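PDB 7A3W: NAD(P)-dependent oxidoreductase from Pseudomonas putida, which uses NADPH to reduce imines and probably carries out both conjugate reduction and reductive amination. Local coordinates for residues I73-F78 with N98-T103. Residues are numbered along the deposited sequence; the frame is centred on the assembly and turned at random. Where two conformers were deposited one is given.
Sequences IDKAVF and NMSTGT. With NDP (NADPH dihydro-nicotinamide-adenine-dinucleotide phosphate), chain F.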
loop_
_atom_site.group_PDB
_atom_site.type_symbol
_atom_site.label_atom_id
_atom_site.label_comp_id
_atom_site.label_asym_id
_atom_site.label_seq_id
_atom_site.Cartn_x
_atom_site.Cartn_y
_atom_site.Cartn_z
ATOM N N ILE B 73 -8.917 -21.793 -11.879
ATOM C CA ILE B 73 -9.102 -21.162 -10.556
ATOM C C ILE B 73 -7.836 -21.397 -9.715
ATOM O O ILE B 73 -7.425 -20.497 -8.973
ATOM C CB ILE B 73 -10.385 -21.662 -9.865
ATOM C CG1 ILE B 73 -10.640 -20.871 -8.579
ATOM C CG2 ILE B 73 -10.332 -23.178 -9.651
ATOM C CD1 ILE B 73 -10.605 -19.372 -8.783
ATOM N N ASP B 74 -7.219 -22.564 -9.835
ATOM C CA ASP B 74 -6.009 -22.881 -9.037
ATOM C C ASP B 74 -5.179 -23.977 -9.702
ATOM O O ASP B 74 -5.632 -24.624 -10.665
ATOM C CB ASP B 74 -6.345 -23.196 -7.580
ATOM C CG ASP B 74 -7.194 -24.428 -7.372
ATOM O OD1 ASP B 74 -7.142 -25.336 -8.223
ATOM O OD2 ASP B 74 -7.900 -24.473 -6.354
ATOM N N LYS B 75 -3.958 -24.156 -9.206
ATOM C CA LYS B 75 -3.030 -25.178 -9.738
ATOM C C LYS B 75 -3.583 -26.584 -9.495
ATOM O O LYS B 75 -3.388 -27.436 -10.351
ATOM C CB LYS B 75 -1.646 -24.953 -9.139
ATOM C CG LYS B 75 -0.992 -23.645 -9.577
ATOM C CD LYS B 75 0.459 -23.522 -9.150
ATOM C CE LYS B 75 1.033 -22.123 -9.169
ATOM N NZ LYS B 75 1.077 -21.543 -10.544
ATOM N N ALA B 76 -4.259 -26.821 -8.367
ATOM C CA ALA B 76 -4.869 -28.131 -8.032
ATOM C C ALA B 76 -5.774 -28.620 -9.173
ATOM O O ALA B 76 -5.661 -29.790 -9.585
ATOM C CB ALA B 76 -5.624 -28.053 -6.726
ATOM N N VAL B 77 -6.632 -27.777 -9.737
ATOM C CA VAL B 77 -7.544 -28.272 -10.818
ATOM C C VAL B 77 -6.750 -28.557 -12.094
ATOM O O VAL B 77 -7.170 -29.430 -12.856
ATOM C CB VAL B 77 -8.767 -27.360 -11.056
ATOM C CG1 VAL B 77 -9.545 -27.144 -9.761
ATOM C CG2 VAL B 77 -8.416 -26.041 -11.721
ATOM N N PHE B 78 -5.595 -27.928 -12.319
ATOM C CA PHE B 78 -4.747 -28.299 -13.479
ATOM C C PHE B 78 -4.112 -29.673 -13.235
ATOM O O PHE B 78 -3.960 -30.457 -14.175
ATOM C CB PHE B 78 -3.695 -27.236 -13.762
ATOM C CG PHE B 78 -2.872 -27.574 -14.972
ATOM C CD1 PHE B 78 -3.477 -27.838 -16.196
ATOM C CD2 PHE B 78 -1.497 -27.688 -14.881
ATOM C CE1 PHE B 78 -2.710 -28.147 -17.314
ATOM C CE2 PHE B 78 -0.738 -28.020 -15.993
ATOM C CZ PHE B 78 -1.346 -28.265 -17.205
ATOM N N ASN B 98 1.882 -21.999 -16.433
ATOM C CA ASN B 98 0.785 -22.094 -15.455
ATOM C C ASN B 98 0.631 -20.752 -14.738
ATOM O O ASN B 98 1.443 -20.461 -13.832
ATOM C CB ASN B 98 1.124 -23.241 -14.521
ATOM C CG ASN B 98 0.041 -23.519 -13.520
ATOM O OD1 ASN B 98 -0.972 -22.820 -13.479
ATOM N ND2 ASN B 98 0.319 -24.504 -12.668
ATOM N N MET B 99 -0.379 -19.952 -15.118
ATOM C CA MET B 99 -0.681 -18.630 -14.523
ATOM C C MET B 99 -1.780 -18.705 -13.457
ATOM O O MET B 99 -2.280 -17.634 -13.016
ATOM C CB MET B 99 -1.101 -17.661 -15.634
ATOM C CG MET B 99 0.027 -17.393 -16.574
ATOM S SD MET B 99 -0.515 -16.226 -17.805
ATOM C CE MET B 99 0.958 -16.149 -18.827
ATOM N N SER B 100 -2.085 -19.909 -12.982
ATOM C CA SER B 100 -3.102 -20.161 -11.934
ATOM C C SER B 100 -2.441 -20.025 -10.555
ATOM O O SER B 100 -1.291 -20.436 -10.400
ATOM C CB SER B 100 -3.748 -21.505 -12.150
ATOM O OG SER B 100 -4.059 -22.132 -10.916
ATOM N N THR B 101 -3.136 -19.413 -9.600
ATOM C CA THR B 101 -2.710 -19.314 -8.186
ATOM C C THR B 101 -2.671 -20.710 -7.569
ATOM O O THR B 101 -3.576 -21.499 -7.822
ATOM C CB THR B 101 -3.654 -18.424 -7.376
ATOM O OG1 THR B 101 -3.616 -17.117 -7.957
ATOM C CG2 THR B 101 -3.275 -18.370 -5.911
ATOM N N GLY B 102 -1.620 -20.997 -6.797
ATOM C CA GLY B 102 -1.432 -22.327 -6.194
ATOM C C GLY B 102 -0.231 -22.359 -5.301
ATOM O O GLY B 102 0.500 -21.376 -5.236
ATOM N N THR B 103 -0.056 -23.458 -4.565
ATOM C CA THR B 103 1.018 -23.618 -3.558
ATOM C C THR B 103 2.292 -24.129 -4.234
ATOM O O THR B 103 2.217 -24.615 -5.382
ATOM C CB THR B 103 0.598 -24.587 -2.451
ATOM O OG1 THR B 103 1.615 -24.598 -1.453
ATOM C CG2 THR B 103 0.446 -26.001 -2.949
HETATM P PA NDP F . -12.752 -17.277 -12.574
HETATM O O1A NDP F . -13.336 -16.216 -13.461
HETATM O O2A NDP F . -13.491 -17.805 -11.366
HETATM O O5B NDP F . -12.404 -18.515 -13.527
HETATM C C5B NDP F . -12.042 -19.788 -12.959
HETATM C C4B NDP F . -11.700 -20.695 -14.111
HETATM O O4B NDP F . -11.296 -21.999 -13.600
HETATM C C3B NDP F . -12.840 -20.965 -15.101
HETATM O O3B NDP F . -12.268 -21.189 -16.369
HETATM C C2B NDP F . -13.443 -22.226 -14.503
HETATM O O2B NDP F . -14.203 -23.066 -15.381
HETATM C C1B NDP F . -12.150 -22.959 -14.177
HETATM N N9A NDP F . -12.338 -24.060 -13.254
HETATM C C8A NDP F . -12.776 -24.039 -11.957
HETATM N N7A NDP F . -12.833 -25.234 -11.419
HETATM C C5A NDP F . -12.360 -26.080 -12.411
HETATM C C6A NDP F . -12.172 -27.473 -12.470
HETATM N N6A NDP F . -12.412 -28.306 -11.450
HETATM N N1A NDP F . -11.694 -27.986 -13.623
HETATM C C2A NDP F . -11.444 -27.164 -14.651
HETATM N N3A NDP F . -11.599 -25.849 -14.724
HETATM C C4A NDP F . -12.065 -25.366 -13.555
HETATM O O3 NDP F . -11.276 -16.926 -12.083
HETATM P PN NDP F . -10.260 -15.862 -12.744
HETATM O O1N NDP F . -10.594 -14.563 -12.113
HETATM O O2N NDP F . -10.312 -15.950 -14.241
HETATM O O5D NDP F . -8.885 -16.356 -12.127
HETATM C C5D NDP F . -8.115 -17.449 -12.672
HETATM C C4D NDP F . -6.784 -17.489 -11.968
HETATM O O4D NDP F . -6.033 -16.277 -12.253
HETATM C C3D NDP F . -6.841 -17.610 -10.433
HETATM O O3D NDP F . -5.902 -18.585 -10.001
HETATM C C2D NDP F . -6.551 -16.194 -9.974
HETATM O O2D NDP F . -6.019 -16.173 -8.656
HETATM C C1D NDP F . -5.603 -15.683 -11.061
HETATM N N1N NDP F . -5.647 -14.201 -11.258
HETATM C C2N NDP F . -6.805 -13.524 -11.569
HETATM C C3N NDP F . -6.859 -12.144 -11.578
HETATM C C7N NDP F . -8.096 -11.378 -11.904
HETATM O O7N NDP F . -8.066 -10.157 -11.756
HETATM N N7N NDP F . -9.176 -11.977 -12.379
HETATM C C4N NDP F . -5.620 -11.376 -11.328
HETATM C C5N NDP F . -4.457 -12.178 -11.042
HETATM C C6N NDP F . -4.473 -13.492 -11.126
HETATM P P2B NDP F . -15.766 -22.688 -15.554
HETATM O O1X NDP F . -16.287 -22.533 -14.127
HETATM O O2X NDP F . -15.883 -21.479 -16.455
HETATM O O3X NDP F . -16.238 -23.965 -16.218
#
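K75 N donates to T101 O at 3.0 Å, from above the carbonyl plane, and joins the start of helix 75-83 to the loop that follows strand 95-98. The two backbones run close here, with D74 CA 4.9 Å from S100 CA, and D74 CA adds a CH...O contact to the same T101 O. D74 caps the helix: its OD1 takes the amide hydrogen of V77. K75 gives the largest share of the buried surface. Its CG packs on G102 CA and against the amide of N98, with ND2 3.5 Å from CG. A bend at chi4 (-64°) then turns NZ onto S100 O at 2.6 Å, nearly in line with the C=O bond. NZ also forms a salt bridge with D123, which probably favours its charged state. Cut back to an alanine, K75 would probably leave S100 O and D123 without their cationic partner and a gap beside G102 and N98. N98 OD1 accepts from S100 N in an Asx turn, while its ND2 reaches Y121 OH. On the cofactor side, O3D of NADPH is held between I73 O (2.7 Å) and T101 N (2.9 Å), T101 OG1 meets O2D as well as Y177 OH, and I73 CG2 and V77 CG1 border the adenine. The strand-to-helix connections after neighbouring parallel strands 67-70 and 95-98 of a Rossmann-type domain thus together seat the nicotinamide ribose.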